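Pullulanase (Bacillus acidopullulyticus, PDB 2WAN) hydrolyses alpha-1,6-glucosidic linkages in pullulan and at the branch points of starch-type polysaccharides, probably by the double-displacement chemistry of the alpha-amylase family. Local coordinates at residues A[319-329]-A[367-378]; A[396-404]-A[493-501]. All blocks are in the same frame, centred on the assembly; numbering follows the deposited sequence.

Interaction 1. Residues A[319-329]-A[367-378]; sequences GNVYSKDATSF and LQVSGNLENWYY. With SO4 (sulfate ion), chain K.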
loop_
_atom_site.group_PDB
_atom_site.type_symbol
_atom_site.label_atom_id
_atom_site.label_comp_id
_atom_site.label_asym_id
_atom_site.label_seq_id
_atom_site.Cartn_x
_atom_site.Cartn_y
_atom_site.Cartn_z
ATOM N N GLY A 319 8.928 -6.536 22.252
ATOM C CA GLY A 319 8.378 -7.884 22.298
ATOM C C GLY A 319 9.012 -8.716 23.397
ATOM O O GLY A 319 9.388 -8.175 24.443
ATOM N N ASN A 320 9.112 -10.022 23.179
ATOM C CA ASN A 320 9.822 -10.895 24.123
ATOM C C ASN A 320 11.082 -11.456 23.481
ATOM O O ASN A 320 11.112 -11.733 22.275
ATOM C CB ASN A 320 8.920 -12.012 24.682
ATOM C CG ASN A 320 8.496 -13.021 23.617
ATOM O OD1 ASN A 320 7.446 -12.860 22.958
ATOM N ND2 ASN A 320 9.297 -14.062 23.442
ATOM N N VAL A 321 12.136 -11.570 24.274
ATOM C CA VAL A 321 13.401 -12.119 23.788
ATOM C C VAL A 321 13.707 -13.302 24.684
ATOM O O VAL A 321 14.046 -13.130 25.861
ATOM C CB VAL A 321 14.548 -11.091 23.835
ATOM C CG1 VAL A 321 15.877 -11.745 23.383
ATOM C CG2 VAL A 321 14.216 -9.875 22.957
ATOM N N TYR A 322 13.536 -14.497 24.128
ATOM C CA TYR A 322 13.642 -15.753 24.871
ATOM C C TYR A 322 15.066 -16.323 24.941
ATOM O O TYR A 322 15.782 -16.389 23.924
ATOM C CB TYR A 322 12.711 -16.823 24.261
ATOM C CG TYR A 322 12.979 -18.200 24.845
ATOM C CD1 TYR A 322 12.448 -18.564 26.083
ATOM C CD2 TYR A 322 13.805 -19.107 24.186
ATOM C CE1 TYR A 322 12.730 -19.823 26.643
ATOM C CE2 TYR A 322 14.088 -20.360 24.731
ATOM C CZ TYR A 322 13.541 -20.706 25.955
ATOM O OH TYR A 322 13.834 -21.944 26.489
ATOM N N SER A 323 15.445 -16.767 26.139
ATOM C CA SER A 323 16.608 -17.637 26.317
ATOM C C SER A 323 16.291 -18.720 27.336
ATOM O O SER A 323 15.324 -18.614 28.093
ATOM C CB SER A 323 17.854 -16.833 26.741
ATOM O OG SER A 323 17.776 -16.445 28.107
ATOM N N LYS A 324 17.117 -19.760 27.384
ATOM C CA LYS A 324 16.889 -20.819 28.348
ATOM C C LYS A 324 16.858 -20.285 29.789
ATOM O O LYS A 324 16.036 -20.726 30.591
ATOM C CB LYS A 324 17.936 -21.926 28.176
ATOM C CG LYS A 324 17.384 -23.337 28.341
ATOM C CD LYS A 324 18.470 -24.393 28.097
ATOM C CE LYS A 324 19.539 -24.375 29.190
ATOM N NZ LYS A 324 18.978 -24.699 30.538
ATOM N N ASP A 325 17.730 -19.319 30.096
ATOM C CA ASP A 325 17.894 -18.781 31.460
ATOM C C ASP A 325 16.924 -17.678 31.890
ATOM O O ASP A 325 16.693 -17.502 33.089
ATOM C CB ASP A 325 19.326 -18.261 31.664
ATOM C CG ASP A 325 20.371 -19.373 31.627
ATOM O OD1 ASP A 325 20.048 -20.524 31.989
ATOM O OD2 ASP A 325 21.525 -19.089 31.239
ATOM N N ALA A 326 16.379 -16.939 30.919
ATOM C CA ALA A 326 15.519 -15.769 31.181
ATOM C C ALA A 326 14.808 -15.305 29.907
ATOM O O ALA A 326 15.305 -15.512 28.801
ATOM C CB ALA A 326 16.330 -14.623 31.736
ATOM N N THR A 327 13.655 -14.670 30.076
ATOM C CA THR A 327 12.987 -13.969 28.967
ATOM C C THR A 327 12.836 -12.485 29.341
ATOM O O THR A 327 12.436 -12.160 30.453
ATOM C CB THR A 327 11.612 -14.616 28.612
ATOM O OG1 THR A 327 11.807 -15.950 28.124
ATOM C CG2 THR A 327 10.884 -13.803 27.540
ATOM N N SER A 328 13.183 -11.595 28.415
ATOM C CA SER A 328 13.005 -10.155 28.617
ATOM C C SER A 328 11.840 -9.653 27.775
ATOM O O SER A 328 11.655 -10.100 26.631
ATOM C CB SER A 328 14.269 -9.393 28.228
ATOM O OG SER A 328 15.348 -9.775 29.071
ATOM N N PHE A 329 11.085 -8.717 28.347
ATOM C CA PHE A 329 9.881 -8.168 27.725
ATOM C C PHE A 329 10.062 -6.667 27.628
ATOM O O PHE A 329 10.664 -6.043 28.513
ATOM C CB PHE A 329 8.637 -8.481 28.556
ATOM C CG PHE A 329 8.409 -9.958 28.781
ATOM C CD1 PHE A 329 9.105 -10.652 29.777
ATOM C CD2 PHE A 329 7.484 -10.655 27.995
ATOM C CE1 PHE A 329 8.882 -12.018 29.985
ATOM C CE2 PHE A 329 7.245 -12.019 28.199
ATOM C CZ PHE A 329 7.953 -12.704 29.201
ATOM N N LEU A 367 10.882 -5.641 31.466
ATOM C CA LEU A 367 11.078 -6.590 32.567
ATOM C C LEU A 367 11.857 -7.808 32.117
ATOM O O LEU A 367 11.576 -8.379 31.052
ATOM C CB LEU A 367 9.742 -7.037 33.171
ATOM C CG LEU A 367 9.831 -7.834 34.478
ATOM C CD1 LEU A 367 10.424 -6.941 35.588
ATOM C CD2 LEU A 367 8.451 -8.344 34.875
ATOM N N GLN A 368 12.842 -8.200 32.927
ATOM C CA GLN A 368 13.501 -9.487 32.745
ATOM C C GLN A 368 12.937 -10.472 33.764
ATOM O O GLN A 368 12.877 -10.177 34.960
ATOM C CB GLN A 368 15.021 -9.358 32.892
ATOM C CG GLN A 368 15.775 -10.629 32.510
ATOM C CD GLN A 368 17.278 -10.508 32.675
ATOM O OE1 GLN A 368 17.945 -11.449 33.115
ATOM N NE2 GLN A 368 17.820 -9.347 32.326
ATOM N N VAL A 369 12.524 -11.633 33.279
ATOM C CA VAL A 369 11.976 -12.693 34.115
ATOM C C VAL A 369 12.911 -13.893 34.060
ATOM O O VAL A 369 13.135 -14.461 32.995
ATOM C CB VAL A 369 10.547 -13.092 33.672
ATOM C CG1 VAL A 369 9.949 -14.119 34.641
ATOM C CG2 VAL A 369 9.648 -11.855 33.570
ATOM N N SER A 370 13.470 -14.256 35.221
ATOM C CA SER A 370 14.390 -15.384 35.296
ATOM C C SER A 370 13.653 -16.711 35.163
ATOM O O SER A 370 12.492 -16.852 35.576
ATOM C CB SER A 370 15.190 -15.350 36.602
ATOM O OG SER A 370 14.317 -15.368 37.711
ATOM N N GLY A 371 14.331 -17.681 34.569
ATOM C CA GLY A 371 13.723 -18.988 34.364
ATOM C C GLY A 371 13.434 -19.276 32.905
ATOM O O GLY A 371 13.615 -18.415 32.042
ATOM N N ASN A 372 12.985 -20.499 32.641
ATOM C CA ASN A 372 12.729 -20.954 31.280
ATOM C C ASN A 372 11.246 -20.807 31.007
ATOM O O ASN A 372 10.436 -21.592 31.509
ATOM C CB ASN A 372 13.174 -22.414 31.111
ATOM C CG ASN A 372 13.139 -22.885 29.656
ATOM O OD1 ASN A 372 12.459 -22.299 28.807
ATOM N ND2 ASN A 372 13.879 -23.947 29.361
ATOM N N LEU A 373 10.890 -19.801 30.205
ATOM C CA LEU A 373 9.485 -19.498 29.929
ATOM C C LEU A 373 9.012 -20.099 28.597
ATOM O O LEU A 373 7.978 -19.700 28.054
ATOM C CB LEU A 373 9.233 -17.981 29.957
ATOM C CG LEU A 373 9.092 -17.290 31.322
ATOM C CD1 LEU A 373 10.411 -17.278 32.071
ATOM C CD2 LEU A 373 8.573 -15.872 31.165
ATOM N N GLU A 374 9.743 -21.079 28.069
ATOM C CA GLU A 374 9.295 -21.708 26.818
ATOM C C GLU A 374 7.877 -22.281 26.946
ATOM O O GLU A 374 7.565 -23.007 27.893
ATOM C CB GLU A 374 10.276 -22.794 26.327
ATOM C CG GLU A 374 9.879 -23.417 24.974
ATOM C CD GLU A 374 10.910 -24.377 24.421
ATOM O OE1 GLU A 374 11.811 -24.793 25.169
ATOM O OE2 GLU A 374 10.801 -24.725 23.230
ATOM N N ASN A 375 7.034 -21.943 25.969
ATOM C CA ASN A 375 5.643 -22.403 25.887
ATOM C C ASN A 375 4.707 -21.794 26.908
ATOM O O ASN A 375 3.566 -22.238 27.033
ATOM C CB ASN A 375 5.543 -23.939 25.916
ATOM C CG ASN A 375 6.328 -24.586 24.795
ATOM O OD1 ASN A 375 6.469 -24.019 23.714
ATOM N ND2 ASN A 375 6.869 -25.766 25.062
ATOM N N TRP A 376 5.175 -20.747 27.602
ATOM C CA TRP A 376 4.322 -19.967 28.509
ATOM C C TRP A 376 3.513 -18.944 27.700
ATOM O O TRP A 376 3.892 -18.592 26.573
ATOM C CB TRP A 376 5.170 -19.230 29.549
ATOM C CG TRP A 376 5.577 -20.095 30.694
ATOM C CD1 TRP A 376 6.383 -21.206 30.645
ATOM C CD2 TRP A 376 5.216 -19.919 32.070
ATOM N NE1 TRP A 376 6.532 -21.741 31.909
ATOM C CE2 TRP A 376 5.826 -20.973 32.800
ATOM C CE3 TRP A 376 4.425 -18.980 32.756
ATOM C CZ2 TRP A 376 5.674 -21.110 34.186
ATOM C CZ3 TRP A 376 4.273 -19.118 34.139
ATOM C CH2 TRP A 376 4.903 -20.175 34.837
ATOM N N TYR A 377 2.409 -18.467 28.279
ATOM C CA TYR A 377 1.563 -17.466 27.625
ATOM C C TYR A 377 1.604 -16.163 28.409
ATOM O O TYR A 377 1.880 -16.158 29.621
ATOM C CB TYR A 377 0.121 -17.973 27.472
ATOM C CG TYR A 377 0.022 -19.194 26.577
ATOM C CD1 TYR A 377 0.219 -20.496 27.089
ATOM C CD2 TYR A 377 -0.227 -19.054 25.210
ATOM C CE1 TYR A 377 0.137 -21.620 26.266
ATOM C CE2 TYR A 377 -0.301 -20.179 24.375
ATOM C CZ TYR A 377 -0.125 -21.454 24.904
ATOM O OH TYR A 377 -0.211 -22.554 24.063
ATOM N N TYR A 378 1.351 -15.046 27.734
ATOM C CA TYR A 378 1.387 -13.774 28.446
ATOM C C TYR A 378 0.510 -12.697 27.831
ATOM O O TYR A 378 0.078 -12.782 26.666
ATOM C CB TYR A 378 2.821 -13.236 28.570
ATOM C CG TYR A 378 3.459 -12.627 27.308
ATOM C CD1 TYR A 378 3.828 -13.431 26.226
ATOM C CD2 TYR A 378 3.724 -11.248 27.231
ATOM C CE1 TYR A 378 4.434 -12.883 25.092
ATOM C CE2 TYR A 378 4.338 -10.682 26.097
ATOM C CZ TYR A 378 4.695 -11.513 25.041
ATOM O OH TYR A 378 5.316 -11.005 23.940
HETATM S S SO4 K . 8.213 -24.883 33.655
HETATM O O1 SO4 K . 9.640 -24.838 33.327
HETATM O O2 SO4 K . 8.000 -24.101 34.875
HETATM O O3 SO4 K . 7.793 -26.262 33.849
HETATM O O4 SO4 K . 7.478 -24.239 32.549
HETATM O O HOH W 1 13.005 -17.924 29.571
HETATM O O HOH W 2 15.705 -25.260 31.476
HETATM O O HOH W 3 16.908 -7.945 30.036
#

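Interaction 2. Residues A[396-404]-A[493-501]; sequences ARAISVNAT and EFNSIDETQ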
loop_
_atom_site.group_PDB
_atom_site.type_symbol
_atom_site.label_atom_id
_atom_site.label_comp_id
_atom_site.label_asym_id
_atom_site.label_seq_id
_atom_site.Cartn_x
_atom_site.Cartn_y
_atom_site.Cartn_z
ATOM N N ALA A 396 4.351 -10.212 19.498
ATOM C CA ALA A 396 4.317 -11.655 19.763
ATOM C C ALA A 396 4.563 -12.433 18.468
ATOM O O ALA A 396 4.052 -12.043 17.405
ATOM C CB ALA A 396 2.946 -12.072 20.356
ATOM N N ARG A 397 5.293 -13.553 18.585
ATOM C CA ARG A 397 5.611 -14.409 17.445
ATOM C C ARG A 397 4.749 -15.660 17.362
ATOM O O ARG A 397 4.820 -16.385 16.366
ATOM C CB ARG A 397 7.080 -14.851 17.469
ATOM C CG ARG A 397 8.107 -13.747 17.703
ATOM C CD ARG A 397 7.865 -12.491 16.846
ATOM N NE ARG A 397 9.084 -11.672 16.805
ATOM C CZ ARG A 397 9.153 -10.458 16.266
ATOM N NH1 ARG A 397 8.077 -9.889 15.741
ATOM N NH2 ARG A 397 10.311 -9.809 16.241
ATOM N N ALA A 398 3.989 -15.934 18.425
ATOM C CA ALA A 398 3.068 -17.072 18.511
ATOM C C ALA A 398 1.966 -16.687 19.518
ATOM O O ALA A 398 2.110 -15.685 20.246
ATOM C CB ALA A 398 3.811 -18.327 18.959
ATOM N N ILE A 399 0.872 -17.442 19.507
ATOM C CA ILE A 399 -0.334 -17.110 20.279
ATOM C C ILE A 399 -1.053 -18.346 20.835
ATOM O O ILE A 399 -0.826 -19.473 20.390
ATOM C CB ILE A 399 -1.362 -16.324 19.409
ATOM C CG1 ILE A 399 -1.606 -17.061 18.077
ATOM C CG2 ILE A 399 -0.928 -14.865 19.209
ATOM C CD1 ILE A 399 -2.814 -16.503 17.227
ATOM N N SER A 400 -1.939 -18.128 21.806
ATOM C CA SER A 400 -2.927 -19.138 22.132
ATOM C C SER A 400 -3.901 -19.190 20.958
ATOM O O SER A 400 -3.904 -18.272 20.118
ATOM C CB SER A 400 -3.677 -18.739 23.401
ATOM O OG SER A 400 -4.337 -17.503 23.200
ATOM N N VAL A 401 -4.730 -20.236 20.914
ATOM C CA VAL A 401 -5.794 -20.333 19.901
ATOM C C VAL A 401 -6.631 -19.055 19.959
ATOM O O VAL A 401 -7.032 -18.619 21.057
ATOM C CB VAL A 401 -6.682 -21.587 20.125
ATOM C CG1 VAL A 401 -7.802 -21.675 19.072
ATOM C CG2 VAL A 401 -5.831 -22.844 20.051
ATOM N N ASN A 402 -6.865 -18.440 18.792
ATOM C CA ASN A 402 -7.642 -17.182 18.691
ATOM C C ASN A 402 -7.016 -15.951 19.350
ATOM O O ASN A 402 -7.686 -14.913 19.546
ATOM C CB ASN A 402 -9.088 -17.368 19.179
ATOM C CG ASN A 402 -9.948 -18.158 18.199
ATOM O OD1 ASN A 402 -10.848 -18.914 18.610
ATOM N ND2 ASN A 402 -9.703 -17.969 16.911
ATOM N N ALA A 403 -5.731 -16.050 19.700
ATOM C CA ALA A 403 -4.969 -14.913 20.223
ATOM C C ALA A 403 -5.577 -14.277 21.472
ATOM O O ALA A 403 -5.635 -13.038 21.593
ATOM C CB ALA A 403 -4.709 -13.857 19.115
ATOM N N THR A 404 -6.039 -15.125 22.397
ATOM C CA THR A 404 -6.453 -14.634 23.704
ATOM C C THR A 404 -5.205 -14.157 24.475
ATOM O O THR A 404 -5.292 -13.276 25.348
ATOM C CB THR A 404 -7.184 -15.709 24.516
ATOM O OG1 THR A 404 -6.324 -16.843 24.704
ATOM C CG2 THR A 404 -8.468 -16.164 23.791
ATOM N N GLU A 493 -1.668 -13.494 10.683
ATOM C CA GLU A 493 -2.875 -13.755 11.475
ATOM C C GLU A 493 -3.949 -12.669 11.381
ATOM O O GLU A 493 -3.708 -11.496 11.697
ATOM C CB GLU A 493 -2.499 -13.936 12.956
ATOM C CG GLU A 493 -3.685 -14.307 13.854
ATOM C CD GLU A 493 -4.081 -15.769 13.790
ATOM O OE1 GLU A 493 -3.417 -16.561 13.094
ATOM O OE2 GLU A 493 -5.101 -16.129 14.423
ATOM N N PHE A 494 -5.131 -13.097 10.963
ATOM C CA PHE A 494 -6.268 -12.204 10.820
ATOM C C PHE A 494 -7.456 -12.641 11.688
ATOM O O PHE A 494 -7.505 -13.773 12.187
ATOM C CB PHE A 494 -6.649 -12.013 9.333
ATOM C CG PHE A 494 -6.809 -13.295 8.550
ATOM C CD1 PHE A 494 -8.022 -13.982 8.562
ATOM C CD2 PHE A 494 -5.754 -13.807 7.765
ATOM C CE1 PHE A 494 -8.194 -15.160 7.828
ATOM C CE2 PHE A 494 -5.923 -14.980 7.023
ATOM C CZ PHE A 494 -7.141 -15.662 7.054
ATOM N N ASN A 495 -8.422 -11.743 11.859
ATOM C CA ASN A 495 -9.474 -11.936 12.860
ATOM C C ASN A 495 -10.700 -12.737 12.403
ATOM O O ASN A 495 -11.416 -13.316 13.235
ATOM C CB ASN A 495 -9.901 -10.556 13.394
ATOM C CG ASN A 495 -10.830 -10.655 14.592
ATOM O OD1 ASN A 495 -10.418 -11.071 15.689
ATOM N ND2 ASN A 495 -12.103 -10.308 14.382
ATOM N N SER A 496 -10.941 -12.787 11.085
ATOM C CA SER A 496 -12.240 -13.220 10.543
ATOM C C SER A 496 -12.510 -14.723 10.636
ATOM O O SER A 496 -13.660 -15.172 10.520
ATOM C CB SER A 496 -12.410 -12.725 9.101
ATOM O OG SER A 496 -11.235 -12.965 8.333
ATOM N N ILE A 497 -11.462 -15.504 10.873
ATOM C CA ILE A 497 -11.621 -16.941 11.036
ATOM C C ILE A 497 -11.387 -17.314 12.500
ATOM O O ILE A 497 -10.346 -16.995 13.080
ATOM C CB ILE A 497 -10.661 -17.754 10.105
ATOM C CG1 ILE A 497 -10.972 -17.442 8.623
ATOM C CG2 ILE A 497 -10.724 -19.286 10.445
ATOM C CD1 ILE A 497 -10.083 -18.203 7.614
ATOM N N ASP A 498 -12.391 -17.947 13.095
ATOM C CA ASP A 498 -12.274 -18.539 14.421
ATOM C C ASP A 498 -11.437 -19.799 14.250
ATOM O O ASP A 498 -11.820 -20.694 13.519
ATOM C CB ASP A 498 -13.689 -18.859 14.946
ATOM C CG ASP A 498 -13.703 -19.616 16.281
ATOM O OD1 ASP A 498 -12.676 -20.135 16.778
ATOM O OD2 ASP A 498 -14.812 -19.705 16.840
ATOM N N GLU A 499 -10.281 -19.854 14.917
ATOM C CA GLU A 499 -9.366 -20.997 14.777
ATOM C C GLU A 499 -9.908 -22.327 15.276
ATOM O O GLU A 499 -9.316 -23.377 14.998
ATOM C CB GLU A 499 -8.014 -20.695 15.423
ATOM C CG GLU A 499 -7.207 -19.656 14.625
ATOM C CD GLU A 499 -5.851 -19.325 15.251
ATOM O OE1 GLU A 499 -5.617 -19.653 16.445
ATOM O OE2 GLU A 499 -5.009 -18.712 14.547
ATOM N N THR A 500 -11.014 -22.297 16.031
ATOM C CA THR A 500 -11.678 -23.548 16.414
ATOM C C THR A 500 -12.608 -24.030 15.304
ATOM O O THR A 500 -13.111 -25.159 15.366
ATOM C CB THR A 500 -12.488 -23.443 17.755
ATOM O OG1 THR A 500 -13.611 -22.575 17.578
ATOM C CG2 THR A 500 -11.615 -22.933 18.886
ATOM N N GLN A 501 -12.839 -23.161 14.313
ATOM C CA GLN A 501 -13.643 -23.496 13.135
ATOM C C GLN A 501 -12.844 -23.114 11.890
ATOM O O GLN A 501 -13.214 -22.187 11.149
ATOM C CB GLN A 501 -14.988 -22.767 13.184
ATOM C CG GLN A 501 -15.887 -23.231 14.318
ATOM C CD GLN A 501 -17.089 -22.334 14.512
ATOM O OE1 GLN A 501 -17.208 -21.290 13.871
ATOM N NE2 GLN A 501 -17.989 -22.737 15.400
#

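Interaction 1. Residues A[319-329]-A[367-378]
Phe329 and Leu367 form a hydrogen-bonded antiparallel pair, and Thr327 and Val369 form the next, so strands 326-329 and 367-370 run side by side at 163°. Four backbone bonds link them, among them Phe329 N to Leu367 O (2.8 Å) and Val369 N to Thr327 O (2.9 Å). Where strand 367-370 ends and 326-329 begins, Gly371 N donates to Asp325 O (2.8 Å).

The side-chain polar contacts centre on Asn372. Its CG lies anti to the backbone N (chi1 -171°), which sends the amide back toward the first segment, and OD1 takes the Tyr322 hydroxyl at 2.7 Å. From the other face of the amide, Glu374 N meets the same oxygen at 3.1 Å and closes an Asx turn; two donors thus hold the amide from both sides. One water is gripped by four bonds: it donates to Ser323 O and Gly371 O and accepts from Thr327 OG1 and Leu373 N, tying both loops together. Beyond the turn, Trp376 NE1 donates to O4 of a sulfate, probably from the crystallisation liquor.

Apolar contacts gather round Phe329. Its CD2-CE2 edge points at the face of Tyr378 in a T-shaped stack, centroids 5.0 Å apart and planes at 66°. At the ring tip CZ meets Leu373 CD2 at 3.8 Å, in the ring plane, and on the other flank CE1 touches Val369 CG2.

The pair belongs to the antiparallel beta fold of a CBM48 module. Strand 364-370 is flanked by 326-332 and 353-359. Leu341 of strand 338-344 packs against Phe329, Val369 and Tyr378, Met357 touches Phe329 and Leu367, and the Tyr378 hydroxyl is bonded to Asp393.

Interaction 2. Residues A[396-404]-A[493-501]
The Asn402 amide and the Glu499 side chain lie side by side and point opposite ways, their two flat groups tilted by 27°. Glu499 stays stretched out to its carboxylate, which it carries to the backbone of the 400-403 turn. There OE1 accepts from Asn402 N at 2.9 Å in an almost straight bond (174°), although the donor stands above the carboxylate plane rather than within it. From the same turn, Val401 CG1 rests 3.8 Å from Glu499 CB and near Thr500 CG2. The Asn402 amide reaches on toward Asp498, whose carboxylate is turned 59° from it.

Asp498 organises its own loop. OD1 accepts from Thr500 N (2.8 Å) and from Thr500 OG1 (2.7 Å), both arriving over one face of the carboxylate; the first bond makes an Asx turn. With an alanine at Asp498, both Thr500 donors would probably be left without this acceptor, and the turn that presents Glu499 to Asn402 would be freer to shift.

Deeper in, the terminal methyl of Ile399 fits against Glu493, CD1 lying 3.6 Å from OE2. The acid groups of Glu493 and Glu499 come together here, their OE2 atoms 2.6 Å apart, so close that one of them probably holds a proton. Arg530 forms salt bridges with both acids and Arg512 with Glu493.

Residues 396-404 lie in the loop between strands 388-391 and 406-407, held also by Glu347, which bonds Val401 N. The second segment leaves the short strand 492-494, which pairs with strand 511-513, whose Arg512 and Asn513 touch Ala403; Arg530 comes from helix 529-543 of the catalytic domain.

Overall arrangement
Following the chain from its N terminus, interaction 1 closes first: strand 326-332 pairs with 364-370 inside the CBM48 module; 37 residues lie between the segments, about half of them strand. The chain continues through strands 377-383 and 388-391 into the loop 396-404, where interaction 2 opens. Its loop spans 88 residues, runs through the first two strands of the parallel barrel, and returns at 493-501. The two loops therefore follow in series, neither nested nor crossing. One ties together a beta module, the other joins a loop of that same sheet, between 388-391 and 406-407, to the catalytic domain. They touch directly: Tyr377 CE2 packs 3.6 Å from Ser400 CA; the centres of the two interactions are about 21 Å apart.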